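Local coordinates for epidermal growth factor receptor pathway substrate 8-like protein 1 (Mus musculus, PDB 2CY4), which probably acts as an adaptor in epidermal growth factor receptor signalling, its phosphotyrosine-binding domain being of a kind that recognises peptide motifs in partner proteins, at residues D77-C82 and L97-P102; H15-C20 and V109-G114; S9-N14 and M51-S56. All coordinates share one frame; numbering follows the deposited sequence.

Contact 1 (D77-C82 and L97-P102)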
ATOM      1  N   ASP A  77      -5.868   8.788  11.721  1.00 43.48           N
ATOM      2  CA  ASP A  77      -5.784  10.069  11.020  1.00 52.82           C
ATOM      3  C   ASP A  77      -5.545   9.832   9.527  1.00 46.68           C
ATOM      4  O   ASP A  77      -5.655  10.740   8.738  1.00 52.77           O
ATOM      5  CB  ASP A  77      -4.666  10.941  11.615  1.00 56.99           C
ATOM      6  CG  ASP A  77      -3.437  10.138  11.935  1.00 77.01           C
ATOM      7  OD1 ASP A  77      -3.492   9.290  12.881  1.00 92.02           O
ATOM      8  OD2 ASP A  77      -2.428  10.327  11.216  1.00 84.02           O
ATOM      9  N   ALA A  78      -5.236   8.608   9.132  1.00 40.22           N
ATOM     10  CA  ALA A  78      -4.992   8.329   7.709  1.00 36.37           C
ATOM     11  C   ALA A  78      -6.268   7.908   7.026  1.00 37.15           C
ATOM     12  O   ALA A  78      -6.278   7.650   5.815  1.00 35.28           O
ATOM     13  CB  ALA A  78      -3.987   7.217   7.564  1.00 36.15           C
ATOM     14  N   ILE A  79      -7.352   7.852   7.782  1.00 34.79           N
ATOM     15  CA  ILE A  79      -8.593   7.368   7.176  1.00 33.36           C
ATOM     16  C   ILE A  79      -9.402   8.561   6.721  1.00 34.46           C
ATOM     17  O   ILE A  79      -9.706   9.427   7.519  1.00 39.61           O
ATOM     18  CB  ILE A  79      -9.384   6.494   8.158  1.00 27.85           C
ATOM     19  CG1 ILE A  79      -8.595   5.182   8.400  1.00 31.12           C
ATOM     20  CG2 ILE A  79     -10.837   6.234   7.641  1.00 30.27           C
ATOM     21  CD1 ILE A  79      -9.110   4.390   9.550  1.00 47.23           C
ATOM     22  N   VAL A  80      -9.776   8.554   5.450  1.00 33.94           N
ATOM     23  CA  VAL A  80     -10.477   9.689   4.846  1.00 34.60           C
ATOM     24  C   VAL A  80     -11.944   9.524   5.060  1.00 43.57           C
ATOM     25  O   VAL A  80     -12.627  10.471   5.474  1.00 41.19           O
ATOM     26  CB  VAL A  80     -10.188   9.778   3.309  1.00 35.20           C
ATOM     27  CG1 VAL A  80     -11.037  10.897   2.668  1.00 31.19           C
ATOM     28  CG2 VAL A  80      -8.624  10.025   3.042  1.00 31.88           C
ATOM     29  N   ARG A  81     -12.447   8.329   4.790  1.00 32.55           N
ATOM     30  CA  ARG A  81     -13.866   8.126   4.993  1.00 36.31           C
ATOM     31  C   ARG A  81     -14.148   6.637   5.047  1.00 36.13           C
ATOM     32  O   ARG A  81     -13.333   5.850   4.591  1.00 27.82           O
ATOM     33  CB  ARG A  81     -14.667   8.721   3.828  1.00 44.71           C
ATOM     34  CG  ARG A  81     -14.514   7.982   2.475  1.00 41.46           C
ATOM     35  CD  ARG A  81     -15.245   8.769   1.383  1.00 52.41           C
ATOM     36  NE  ARG A  81     -16.696   8.607   1.482  1.00 42.33           N
ATOM     37  CZ  ARG A  81     -17.601   9.260   0.775  1.00 40.83           C
ATOM     38  NH1 ARG A  81     -17.217  10.157  -0.138  1.00 40.27           N
ATOM     39  NH2 ARG A  81     -18.907   9.041   0.997  1.00 38.99           N
ATOM     40  N   CYS A  82     -15.341   6.270   5.499  1.00 34.93           N
ATOM     41  CA  CYS A  82     -15.752   4.866   5.651  1.00 31.93           C
ATOM     42  C   CYS A  82     -17.270   4.853   5.424  1.00 35.54           C
ATOM     43  O   CYS A  82     -17.993   5.628   6.082  1.00 34.58           O
ATOM     44  CB  CYS A  82     -15.376   4.378   7.074  1.00 33.82           C
ATOM     45  SG  CYS A  82     -15.820   2.621   7.225  1.00 44.61           S
ATOM     46  N   LEU A  97     -13.695   1.889   2.335  1.00 27.91           N
ATOM     47  CA  LEU A  97     -12.756   2.563   3.236  1.00 31.01           C
ATOM     48  C   LEU A  97     -11.834   3.328   2.282  1.00 29.48           C
ATOM     49  O   LEU A  97     -11.289   2.759   1.309  1.00 30.35           O
ATOM     50  CB  LEU A  97     -11.921   1.501   3.973  1.00 27.24           C
ATOM     51  CG  LEU A  97     -11.921   1.451   5.490  1.00 45.92           C
ATOM     52  CD1 LEU A  97     -10.695   0.551   5.856  1.00 43.02           C
ATOM     53  CD2 LEU A  97     -11.741   2.915   6.109  1.00 36.46           C
ATOM     54  N   VAL A  98     -11.658   4.596   2.561  1.00 31.24           N
ATOM     55  CA  VAL A  98     -10.761   5.385   1.771  1.00 29.51           C
ATOM     56  C   VAL A  98      -9.650   5.807   2.756  1.00 29.91           C
ATOM     57  O   VAL A  98      -9.920   6.398   3.827  1.00 29.29           O
ATOM     58  CB  VAL A  98     -11.430   6.653   1.177  1.00 31.16           C
ATOM     59  CG1 VAL A  98     -10.329   7.436   0.380  1.00 29.58           C
ATOM     60  CG2 VAL A  98     -12.463   6.272   0.158  1.00 34.77           C
ATOM     61  N   CYS A  99      -8.401   5.611   2.353  1.00 26.99           N
ATOM     62  CA  CYS A  99      -7.257   5.933   3.232  1.00 34.53           C
ATOM     63  C   CYS A  99      -6.139   6.633   2.453  1.00 33.49           C
ATOM     64  O   CYS A  99      -6.095   6.628   1.219  1.00 43.07           O
ATOM     65  CB  CYS A  99      -6.606   4.658   3.792  1.00 40.87           C
ATOM     66  SG  CYS A  99      -7.711   3.545   4.599  1.00 40.80           S
ATOM     67  N   GLN A 100      -5.248   7.244   3.193  1.00 38.07           N
ATOM     68  CA  GLN A 100      -4.079   7.909   2.618  1.00 44.20           C
ATOM     69  C   GLN A 100      -2.911   7.559   3.533  1.00 44.84           C
ATOM     70  O   GLN A 100      -2.787   8.153   4.586  1.00 53.08           O
ATOM     71  CB  GLN A 100      -4.324   9.424   2.552  1.00 49.83           C
ATOM     72  CG  GLN A 100      -3.128  10.315   2.195  1.00 47.59           C
ATOM     73  CD  GLN A 100      -2.676  10.117   0.764  1.00 45.11           C
ATOM     74  OE1 GLN A 100      -1.766   9.347   0.504  1.00 50.61           O
ATOM     75  NE2 GLN A 100      -3.343  10.769  -0.167  1.00 50.38           N
ATOM     76  N   GLU A 101      -2.152   6.501   3.219  1.00 46.71           N
ATOM     77  CA  GLU A 101      -0.948   6.191   4.009  1.00 49.59           C
ATOM     78  C   GLU A 101       0.043   7.390   3.876  1.00 53.71           C
ATOM     79  O   GLU A 101       0.085   8.075   2.870  1.00 55.42           O
ATOM     80  CB  GLU A 101      -0.288   4.918   3.529  1.00 47.84           C
ATOM     81  CG  GLU A 101      -1.180   3.724   3.740  1.00 47.23           C
ATOM     82  CD  GLU A 101      -0.644   2.424   3.205  1.00 55.68           C
ATOM     83  OE1 GLU A 101       0.542   2.174   3.388  1.00 63.65           O
ATOM     84  OE2 GLU A 101      -1.408   1.610   2.630  1.00 61.03           O
ATOM     85  N   PRO A 102       0.789   7.711   4.935  1.00 65.82           N
ATOM     86  CA  PRO A 102       1.758   8.833   4.932  1.00 67.11           C
ATOM     87  C   PRO A 102       2.789   8.716   3.834  1.00 62.46           C
ATOM     88  O   PRO A 102       3.022   9.675   3.079  1.00 56.46           O
ATOM     89  CB  PRO A 102       2.437   8.710   6.276  1.00 69.82           C
ATOM     90  CG  PRO A 102       1.470   7.866   7.088  1.00 69.52           C
ATOM     91  CD  PRO A 102       0.997   6.857   6.105  1.00 69.13           C
TER
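A classic beta bulge interrupts the hairpin of strands 79-85 and 94-99 where Val-80 and Arg-81 both face Val-98. The carbonyl of Val-98 serves both amides: Val-80 N lies 2.7 Å from Val-98 O, tilted out of the carbonyl plane, and Arg-81 N adds a longer, weak bond to the same oxygen. In return Val-98 N donates to Arg-81 O at 2.9 Å, nearly straight with 171° at the hydrogen. Toward the open end of the hairpin, Gln-100 N meets Ala-78 O at 2.8 Å, and Cys-99 CA turns its hydrogen to that same oxygen. The bulge turns the Val-80 side chain at its root toward the neighbouring strand, bringing Val-80 CB to 3.8 Å from Val-98 CG1. With CG1 of Val-98 anti to the backbone N (chi1 178°), its CG2 is left to meet the next residue, and Arg-81 CG comes within 3.5 Å of Val-98 CG2. The arginine chain bends at chi3 beyond this point, and its guanidinium pairs with Asp-83 in a salt bridge. An alanine in place of Val-98 removes both methyls, which would probably open a gap beside Val-80 CB and leave Arg-81 CG and CD less closely packed. In this PH-like fold the hairpin forms one margin of the sheet, and the face carrying Ile-79, Cys-82, Leu-97 and Cys-99 is turned to the C-terminal helix 119-133. There Leu-97 CD2 touches both Ile-79 CG2, at 3.8 Å, and Cys-82 CB, at 4.0 Å. Ile-79 reaches Leu-130 of the helix, and Cys-82 touches Ile-126. Farther along that helix-facing side, Ile-79 CG1 rests 4.2 Å from Cys-99 SG, and both residues also touch Tyr-74 of strand 70-75.

Contact 2 (H15-C20 and V109-G114); sequences HLVTFC and VHFFQG
Strands 9-20 and 108-113 run antiparallel here, their short axes 4.6 Å apart at 171°, with a classic beta bulge where Leu-16 and Val-17 both face Phe-111. Phe-111 O receives Leu-16 N at 2.8 Å and, weakly, Val-17 N; past the bulge the ladder is regular, and Val-109 N donates to Phe-19 O. This pairing joins the strands that come first and last in the chain, which are neighbours in the sheet of this PH-like fold. One face carries Val-17, Phe-19, Val-109 and Phe-111. Phe-19 CG sits between its backbone N and carbonyl carbon (chi1 56°), which swings the ring over its neighbour: Val-109 CB lies 3.9 Å from the centroid of the Phe-19 ring in a CH-pi contact. Lys-36 of helix 30-42 adds a cation-pi contact to that ring. Val-17 CG2 comes to the edge of the Phe-111 ring, 3.9 Å from Phe-111 CD2, and both residues pack on helix 30-42. At the bulge Leu-16 CD1 touches Gln-113 CG. The face of His-15, Thr-18, His-110 and Phe-112 is polar as well as aromatic. His-15 presents its edge to the face of Phe-112 in an offset edge-to-face pair, ring planes at 77°. Glu-103 of the second subunit packs on His-15 and Thr-18, and Cys-20 forms a disulfide with Cys-20 of that subunit. Two imidazoles grip one buried hydroxyl: Thr-18 OG1 is hydrogen-bonded to His-15 NE2 at 2.7 Å and, at the edge of the second ring, to His-110 ND1, also at 2.7 Å.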
ATOM      1  N   HIS A  15     -11.904  -9.203   1.851  1.00 31.81           N
ATOM      2  CA  HIS A  15     -11.336  -8.079   1.100  1.00 29.74           C
ATOM      3  C   HIS A  15     -11.603  -8.359  -0.384  1.00 32.78           C
ATOM      4  O   HIS A  15     -11.298  -9.436  -0.853  1.00 34.60           O
ATOM      5  CB  HIS A  15      -9.811  -8.006   1.370  1.00 28.93           C
ATOM      6  CG  HIS A  15      -9.092  -7.024   0.476  1.00 36.58           C
ATOM      7  ND1 HIS A  15      -8.665  -7.346  -0.799  1.00 38.89           N
ATOM      8  CD2 HIS A  15      -8.788  -5.711   0.673  1.00 30.97           C
ATOM      9  CE1 HIS A  15      -8.119  -6.262  -1.368  1.00 35.54           C
ATOM     10  NE2 HIS A  15      -8.177  -5.266  -0.505  1.00 32.30           N
ATOM     11  N   LEU A  16     -12.204  -7.418  -1.139  1.00 32.58           N
ATOM     12  CA  LEU A  16     -12.427  -7.607  -2.583  1.00 31.46           C
ATOM     13  C   LEU A  16     -11.335  -6.917  -3.442  1.00 35.55           C
ATOM     14  O   LEU A  16     -10.790  -7.520  -4.370  1.00 33.67           O
ATOM     15  CB  LEU A  16     -13.795  -7.029  -3.014  1.00 32.28           C
ATOM     16  CG  LEU A  16     -14.956  -7.746  -2.312  1.00 40.66           C
ATOM     17  CD1 LEU A  16     -16.266  -7.093  -2.831  1.00 39.32           C
ATOM     18  CD2 LEU A  16     -14.952  -9.264  -2.723  1.00 36.63           C
ATOM     19  N   VAL A  17     -11.013  -5.645  -3.150  1.00 33.59           N
ATOM     20  CA  VAL A  17     -10.032  -4.955  -3.995  1.00 29.56           C
ATOM     21  C   VAL A  17      -9.521  -3.764  -3.250  1.00 34.38           C
ATOM     22  O   VAL A  17     -10.211  -3.223  -2.377  1.00 29.60           O
ATOM     23  CB  VAL A  17     -10.628  -4.342  -5.382  1.00 37.11           C
ATOM     24  CG1 VAL A  17     -11.132  -5.411  -6.266  1.00 48.21           C
ATOM     25  CG2 VAL A  17     -11.693  -3.306  -5.118  1.00 30.61           C
ATOM     26  N   THR A  18      -8.302  -3.406  -3.611  1.00 31.61           N
ATOM     27  CA  THR A  18      -7.628  -2.202  -3.120  1.00 28.15           C
ATOM     28  C   THR A  18      -7.125  -1.513  -4.412  1.00 30.59           C
ATOM     29  O   THR A  18      -6.491  -2.177  -5.232  1.00 29.76           O
ATOM     30  CB  THR A  18      -6.413  -2.475  -2.179  1.00 29.40           C
ATOM     31  OG1 THR A  18      -6.961  -2.891  -0.917  1.00 32.71           O
ATOM     32  CG2 THR A  18      -5.551  -1.081  -1.908  1.00 25.43           C
ATOM     33  N   PHE A  19      -7.490  -0.245  -4.692  1.00 31.24           N
ATOM     34  CA  PHE A  19      -6.875   0.414  -5.873  1.00 29.30           C
ATOM     35  C   PHE A  19      -6.597   1.879  -5.501  1.00 33.90           C
ATOM     36  O   PHE A  19      -7.231   2.452  -4.581  1.00 29.10           O
ATOM     37  CB  PHE A  19      -7.763   0.343  -7.157  1.00 32.92           C
ATOM     38  CG  PHE A  19      -9.179   0.910  -6.987  1.00 38.08           C
ATOM     39  CD1 PHE A  19      -9.400   2.293  -7.071  1.00 38.58           C
ATOM     40  CD2 PHE A  19     -10.286   0.066  -6.807  1.00 35.02           C
ATOM     41  CE1 PHE A  19     -10.675   2.847  -6.984  1.00 34.79           C
ATOM     42  CE2 PHE A  19     -11.579   0.595  -6.720  1.00 32.45           C
ATOM     43  CZ  PHE A  19     -11.771   2.027  -6.808  1.00 31.58           C
ATOM     44  N   CYS A  20      -5.638   2.481  -6.196  1.00 30.85           N
ATOM     45  CA  CYS A  20      -5.289   3.873  -5.933  1.00 38.78           C
ATOM     46  C   CYS A  20      -6.174   4.844  -6.675  1.00 38.26           C
ATOM     47  O   CYS A  20      -6.676   4.524  -7.742  1.00 38.29           O
ATOM     48  CB  CYS A  20      -3.849   4.170  -6.392  1.00 42.13           C
ATOM     49  SG  CYS A  20      -2.845   2.715  -6.065  1.00 51.23           S
ATOM     50  N   VAL A 109      -8.615   3.247  -2.337  1.00 29.47           N
ATOM     51  CA  VAL A 109      -9.975   2.827  -2.073  1.00 31.65           C
ATOM     52  C   VAL A 109      -9.955   1.334  -1.716  1.00 34.67           C
ATOM     53  O   VAL A 109      -9.289   0.544  -2.403  1.00 32.30           O
ATOM     54  CB  VAL A 109     -10.821   2.929  -3.318  1.00 32.42           C
ATOM     55  CG1 VAL A 109     -12.164   2.123  -3.121  1.00 36.42           C
ATOM     56  CG2 VAL A 109     -11.075   4.381  -3.595  1.00 34.37           C
ATOM     57  N   HIS A 110     -10.688   0.917  -0.682  1.00 34.03           N
ATOM     58  CA  HIS A 110     -10.724  -0.520  -0.355  1.00 30.80           C
ATOM     59  C   HIS A 110     -12.165  -0.953  -0.272  1.00 34.87           C
ATOM     60  O   HIS A 110     -12.964  -0.249   0.332  1.00 38.67           O
ATOM     61  CB  HIS A 110     -10.157  -0.853   1.020  1.00 29.86           C
ATOM     62  CG  HIS A 110      -8.780  -0.333   1.299  1.00 36.62           C
ATOM     63  ND1 HIS A 110      -7.637  -0.965   0.833  1.00 36.77           N
ATOM     64  CD2 HIS A 110      -8.354   0.771   1.936  1.00 36.01           C
ATOM     65  CE1 HIS A 110      -6.579  -0.260   1.163  1.00 39.71           C
ATOM     66  NE2 HIS A 110      -6.972   0.809   1.832  1.00 35.89           N
ATOM     67  N   PHE A 111     -12.522  -2.050  -0.926  1.00 33.30           N
ATOM     68  CA  PHE A 111     -13.866  -2.622  -0.751  1.00 31.54           C
ATOM     69  C   PHE A 111     -13.793  -3.971  -0.048  1.00 34.83           C
ATOM     70  O   PHE A 111     -12.981  -4.844  -0.420  1.00 31.19           O
ATOM     71  CB  PHE A 111     -14.564  -2.829  -2.077  1.00 28.28           C
ATOM     72  CG  PHE A 111     -15.110  -1.558  -2.675  1.00 34.69           C
ATOM     73  CD1 PHE A 111     -16.306  -1.026  -2.164  1.00 35.50           C
ATOM     74  CD2 PHE A 111     -14.533  -0.974  -3.812  1.00 26.94           C
ATOM     75  CE1 PHE A 111     -16.987   0.055  -2.786  1.00 33.23           C
ATOM     76  CE2 PHE A 111     -15.187   0.110  -4.458  1.00 30.44           C
ATOM     77  CZ  PHE A 111     -16.422   0.618  -3.958  1.00 31.24           C
ATOM     78  N   PHE A 112     -14.642  -4.141   0.973  1.00 33.03           N
ATOM     79  CA  PHE A 112     -14.731  -5.416   1.697  1.00 32.98           C
ATOM     80  C   PHE A 112     -16.217  -5.893   1.762  1.00 32.88           C
ATOM     81  O   PHE A 112     -17.150  -5.091   1.670  1.00 31.14           O
ATOM     82  CB  PHE A 112     -14.289  -5.291   3.137  1.00 28.41           C
ATOM     83  CG  PHE A 112     -12.959  -4.672   3.339  1.00 36.78           C
ATOM     84  CD1 PHE A 112     -12.859  -3.277   3.421  1.00 32.08           C
ATOM     85  CD2 PHE A 112     -11.796  -5.484   3.490  1.00 29.49           C
ATOM     86  CE1 PHE A 112     -11.617  -2.700   3.657  1.00 30.17           C
ATOM     87  CE2 PHE A 112     -10.542  -4.912   3.722  1.00 35.58           C
ATOM     88  CZ  PHE A 112     -10.455  -3.512   3.808  1.00 31.90           C
ATOM     89  N   GLN A 113     -16.447  -7.214   1.831  1.00 32.78           N
ATOM     90  CA  GLN A 113     -17.829  -7.682   2.038  1.00 30.31           C
ATOM     91  C   GLN A 113     -17.866  -7.744   3.590  1.00 31.66           C
ATOM     92  O   GLN A 113     -16.897  -8.190   4.201  1.00 29.51           O
ATOM     93  CB  GLN A 113     -17.993  -9.094   1.481  1.00 33.60           C
ATOM     94  CG  GLN A 113     -17.895  -9.127  -0.053  1.00 32.65           C
ATOM     95  CD  GLN A 113     -18.100 -10.534  -0.584  1.00 39.73           C
ATOM     96  OE1 GLN A 113     -19.031 -10.802  -1.349  1.00 48.57           O
ATOM     97  NE2 GLN A 113     -17.254 -11.437  -0.169  1.00 32.45           N
ATOM     98  N   GLY A 114     -18.953  -7.265   4.202  1.00 32.62           N
ATOM     99  CA  GLY A 114     -19.123  -7.231   5.671  1.00 33.15           C
ATOM    100  C   GLY A 114     -19.588  -8.581   6.257  1.00 33.54           C
ATOM    101  O   GLY A 114     -19.616  -8.764   7.470  1.00 33.35           O
TER

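Contact 3 (S9-N14 and M51-S56); sequences SQYHVN and MLLRVS
Tyr-11 and Leu-53 form the central hydrogen-bonded pair of an antiparallel ladder between strands 9-20 and 49-55: Tyr-11 N donates to Leu-53 O, and Leu-53 N returns to Tyr-11 O at 2.7 Å. Equivalent two-bond pairs flank it, Ser-9 with Val-55 and Val-13 with Met-51, the latter a selenomethionine. The Tyr-11 side chain leaves the ladder from CB, which stands 4.0 Å from Leu-53 O. Its CG is anti to the carbonyl carbon (chi1 -55°), and the ring leans toward Val-55 of the partner strand. Tyr-11 CD1 comes 3.6 Å from Leu-53 O, which lies near the ring plane at the edge, and the same carbon looks toward a Leu-53 methyl. One atom farther out, Tyr-11 CE1 meets Val-55 CG2 at 4.1 Å, again at the ring edge. At the tip, the hydroxyl is hydrogen-bonded to Asp-125 OD2 of helix 119-133. That carboxylate oxygen also takes a hydrogen bond with Ser-9 OG, so one acidic residue ties down two side chains of the strand. The Ser-9 side chain is about 4 Å from a bound calcium ion, and a water lies 2.7 Å from Ser-9 OG. Val-13 continues this face, its CG1 4.1 Å from Leu-53 CB. The face belongs to the core of the PH-like fold: Tyr-11 and Val-13 pack on Ile-122 and Val-55 on Ile-126 of helix 119-133, while Leu-53 reaches Val-60 and Leu-62 of the next strand, 59-63.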
ATOM      1  N   SER A   9     -12.129  -4.090  18.619  1.00 38.51           N
ATOM      2  CA  SER A   9     -13.138  -5.010  18.085  1.00 40.64           C
ATOM      3  C   SER A   9     -12.504  -5.627  16.814  1.00 39.06           C
ATOM      4  O   SER A   9     -11.557  -5.089  16.257  1.00 39.78           O
ATOM      5  CB  SER A   9     -14.441  -4.224  17.783  1.00 36.82           C
ATOM      6  OG  SER A   9     -14.169  -3.246  16.781  1.00 43.19           O
ATOM      7  N   GLN A  10     -13.050  -6.735  16.322  1.00 34.66           N
ATOM      8  CA  GLN A  10     -12.435  -7.371  15.186  1.00 35.17           C
ATOM      9  C   GLN A  10     -13.561  -8.064  14.435  1.00 39.68           C
ATOM     10  O   GLN A  10     -14.521  -8.571  15.033  1.00 38.13           O
ATOM     11  CB  GLN A  10     -11.412  -8.358  15.706  1.00 41.65           C
ATOM     12  CG  GLN A  10     -10.523  -8.900  14.653  1.00 48.20           C
ATOM     13  CD  GLN A  10      -9.461  -9.777  15.285  1.00 53.11           C
ATOM     14  OE1 GLN A  10      -9.696 -10.940  15.609  1.00 52.46           O
ATOM     15  NE2 GLN A  10      -8.306  -9.209  15.502  1.00 51.79           N
ATOM     16  N   TYR A  11     -13.499  -7.990  13.134  1.00 35.01           N
ATOM     17  CA  TYR A  11     -14.512  -8.598  12.306  1.00 31.49           C
ATOM     18  C   TYR A  11     -13.863  -9.416  11.216  1.00 35.96           C
ATOM     19  O   TYR A  11     -12.767  -9.056  10.694  1.00 39.43           O
ATOM     20  CB  TYR A  11     -15.306  -7.512  11.581  1.00 30.28           C
ATOM     21  CG  TYR A  11     -15.909  -6.488  12.494  1.00 35.35           C
ATOM     22  CD1 TYR A  11     -15.181  -5.353  12.870  1.00 34.87           C
ATOM     23  CD2 TYR A  11     -17.221  -6.638  12.987  1.00 35.05           C
ATOM     24  CE1 TYR A  11     -15.729  -4.367  13.708  1.00 36.81           C
ATOM     25  CE2 TYR A  11     -17.785  -5.659  13.846  1.00 33.60           C
ATOM     26  CZ  TYR A  11     -17.026  -4.536  14.190  1.00 42.43           C
ATOM     27  OH  TYR A  11     -17.569  -3.608  15.043  1.00 40.58           O
ATOM     28  N   HIS A  12     -14.535 -10.495  10.851  1.00 32.45           N
ATOM     29  CA  HIS A  12     -14.114 -11.279   9.698  1.00 35.75           C
ATOM     30  C   HIS A  12     -14.776 -10.637   8.468  1.00 36.19           C
ATOM     31  O   HIS A  12     -16.002 -10.488   8.396  1.00 35.52           O
ATOM     32  CB  HIS A  12     -14.580 -12.723   9.801  1.00 37.83           C
ATOM     33  CG  HIS A  12     -13.666 -13.565  10.602  1.00 46.04           C
ATOM     34  ND1 HIS A  12     -12.667 -14.300  10.022  1.00 51.26           N
ATOM     35  CD2 HIS A  12     -13.562 -13.745  11.942  1.00 51.70           C
ATOM     36  CE1 HIS A  12     -11.968 -14.909  10.976  1.00 53.15           C
ATOM     37  NE2 HIS A  12     -12.490 -14.584  12.143  1.00 59.22           N
ATOM     38  N   VAL A  13     -13.969 -10.243   7.495  1.00 28.78           N
ATOM     39  CA  VAL A  13     -14.530  -9.664   6.288  1.00 28.42           C
ATOM     40  C   VAL A  13     -13.868 -10.333   5.116  1.00 30.82           C
ATOM     41  O   VAL A  13     -12.891 -11.062   5.290  1.00 37.05           O
ATOM     42  CB  VAL A  13     -14.202  -8.155   6.173  1.00 36.97           C
ATOM     43  CG1 VAL A  13     -14.716  -7.400   7.404  1.00 28.81           C
ATOM     44  CG2 VAL A  13     -12.708  -7.970   6.122  1.00 35.09           C
ATOM     45  N   ASN A  14     -14.402 -10.076   3.914  1.00 34.31           N
ATOM     46  CA  ASN A  14     -13.753 -10.556   2.705  1.00 34.29           C
ATOM     47  C   ASN A  14     -13.227  -9.315   2.007  1.00 30.20           C
ATOM     48  O   ASN A  14     -14.029  -8.499   1.575  1.00 30.59           O
ATOM     49  CB  ASN A  14     -14.719 -11.154   1.699  1.00 35.43           C
ATOM     50  CG  ASN A  14     -15.028 -12.644   1.979  1.00 43.22           C
ATOM     51  OD1 ASN A  14     -14.307 -13.319   2.679  1.00 37.75           O
ATOM     52  ND2 ASN A  14     -16.077 -13.127   1.391  1.00 38.64           N
HETATM   53  N   MSE A  51     -10.265 -11.858   5.628  1.00 38.73           N
HETATM   54  CA  MSE A  51      -9.316 -11.053   6.380  1.00 39.92           C
HETATM   55  C   MSE A  51      -9.954 -10.694   7.707  1.00 40.23           C
HETATM   56  O   MSE A  51     -11.179 -10.674   7.817  1.00 37.20           O
HETATM   57  CB  MSE A  51      -9.051  -9.718   5.599  1.00 41.65           C
HETATM   58  CG  MSE A  51      -7.667  -9.512   5.127  1.00 50.12           C
HETATM   59 SE   MSE A  51      -7.449  -7.898   4.172  1.00 43.98          SE
HETATM   60  CE  MSE A  51      -6.629  -8.619   2.573  1.00 40.93           C
ATOM     61  N   LEU A  52      -9.115 -10.376   8.690  1.00 31.46           N
ATOM     62  CA  LEU A  52      -9.550  -9.893   9.959  1.00 32.35           C
ATOM     63  C   LEU A  52      -9.442  -8.341   9.916  1.00 41.10           C
ATOM     64  O   LEU A  52      -8.426  -7.756   9.453  1.00 41.14           O
ATOM     65  CB  LEU A  52      -8.634 -10.432  10.984  1.00 42.53           C
ATOM     66  CG  LEU A  52      -9.026 -11.661  11.745  1.00 55.23           C
ATOM     67  CD1 LEU A  52      -9.751 -12.624  10.888  1.00 52.75           C
ATOM     68  CD2 LEU A  52      -7.716 -12.252  12.357  1.00 53.85           C
ATOM     69  N   LEU A  53     -10.522  -7.665  10.285  1.00 35.53           N
ATOM     70  CA  LEU A  53     -10.495  -6.195  10.283  1.00 36.04           C
ATOM     71  C   LEU A  53     -10.674  -5.792  11.727  1.00 33.06           C
ATOM     72  O   LEU A  53     -11.716  -6.015  12.305  1.00 31.85           O
ATOM     73  CB  LEU A  53     -11.587  -5.606   9.366  1.00 32.26           C
ATOM     74  CG  LEU A  53     -11.539  -4.083   9.131  1.00 34.00           C
ATOM     75  CD1 LEU A  53     -12.323  -3.691   7.883  1.00 35.79           C
ATOM     76  CD2 LEU A  53     -12.095  -3.339  10.351  1.00 36.30           C
ATOM     77  N   ARG A  54      -9.660  -5.141  12.279  1.00 35.56           N
ATOM     78  CA  ARG A  54      -9.645  -4.772  13.677  1.00 33.86           C
ATOM     79  C   ARG A  54      -9.746  -3.281  13.821  1.00 39.40           C
ATOM     80  O   ARG A  54      -9.071  -2.565  13.125  1.00 37.59           O
ATOM     81  CB  ARG A  54      -8.330  -5.270  14.306  1.00 39.49           C
ATOM     82  CG  ARG A  54      -8.118  -4.863  15.771  1.00 46.28           C
ATOM     83  CD  ARG A  54      -6.818  -5.467  16.261  1.00 49.70           C
ATOM     84  NE  ARG A  54      -6.850  -6.928  16.134  1.00 56.99           N
ATOM     85  CZ  ARG A  54      -5.795  -7.730  16.334  1.00 65.16           C
ATOM     86  NH1 ARG A  54      -4.620  -7.207  16.670  1.00 53.72           N
ATOM     87  NH2 ARG A  54      -5.905  -9.054  16.181  1.00 55.84           N
ATOM     88  N   VAL A  55     -10.608  -2.828  14.728  1.00 37.21           N
ATOM     89  CA  VAL A  55     -10.817  -1.394  14.991  1.00 35.17           C
ATOM     90  C   VAL A  55     -10.424  -1.158  16.461  1.00 42.44           C
ATOM     91  O   VAL A  55     -10.933  -1.811  17.410  1.00 42.17           O
ATOM     92  CB  VAL A  55     -12.322  -1.039  14.820  1.00 37.61           C
ATOM     93  CG1 VAL A  55     -12.597   0.446  14.984  1.00 33.52           C
ATOM     94  CG2 VAL A  55     -12.812  -1.492  13.439  1.00 38.94           C
ATOM     95  N   SER A  56      -9.492  -0.235  16.658  1.00 42.02           N
ATOM     96  CA  SER A  56      -9.076   0.127  18.014  1.00 42.38           C
ATOM     97  C   SER A  56      -9.179   1.671  18.107  1.00 49.64           C
ATOM     98  O   SER A  56      -9.476   2.336  17.102  1.00 45.81           O
ATOM     99  CB  SER A  56      -7.659  -0.317  18.240  1.00 40.47           C
ATOM    100  OG  SER A  56      -6.815   0.646  17.680  1.00 38.79           O
TER
HETATM  101  O   HOH W   1     -13.659  -1.043  18.335  1.00 37.00           O

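In the fold
From the N terminus, strand 9-20 is used twice: its first half pairs with 51-56, closing the loop of contact 3 around helix 30-42, and its second half pairs with 109-114, closing the much longer loop of contact 2. The two cross along the chain and touch where Gln-113 N probably bonds to Asn-14 O. Contact 1 opens after contact 3 has closed and is nested inside contact 2, joining the hairpin strands 79-85 and 94-99. A probable hydrogen bond from His-110 N to Leu-97 O links it to contact 2. Contacts 2 and 3 fix strand 9-20 between strands 108-113 and 49-55, and contact 1 adds the outer strand 79-85 beyond 94-99.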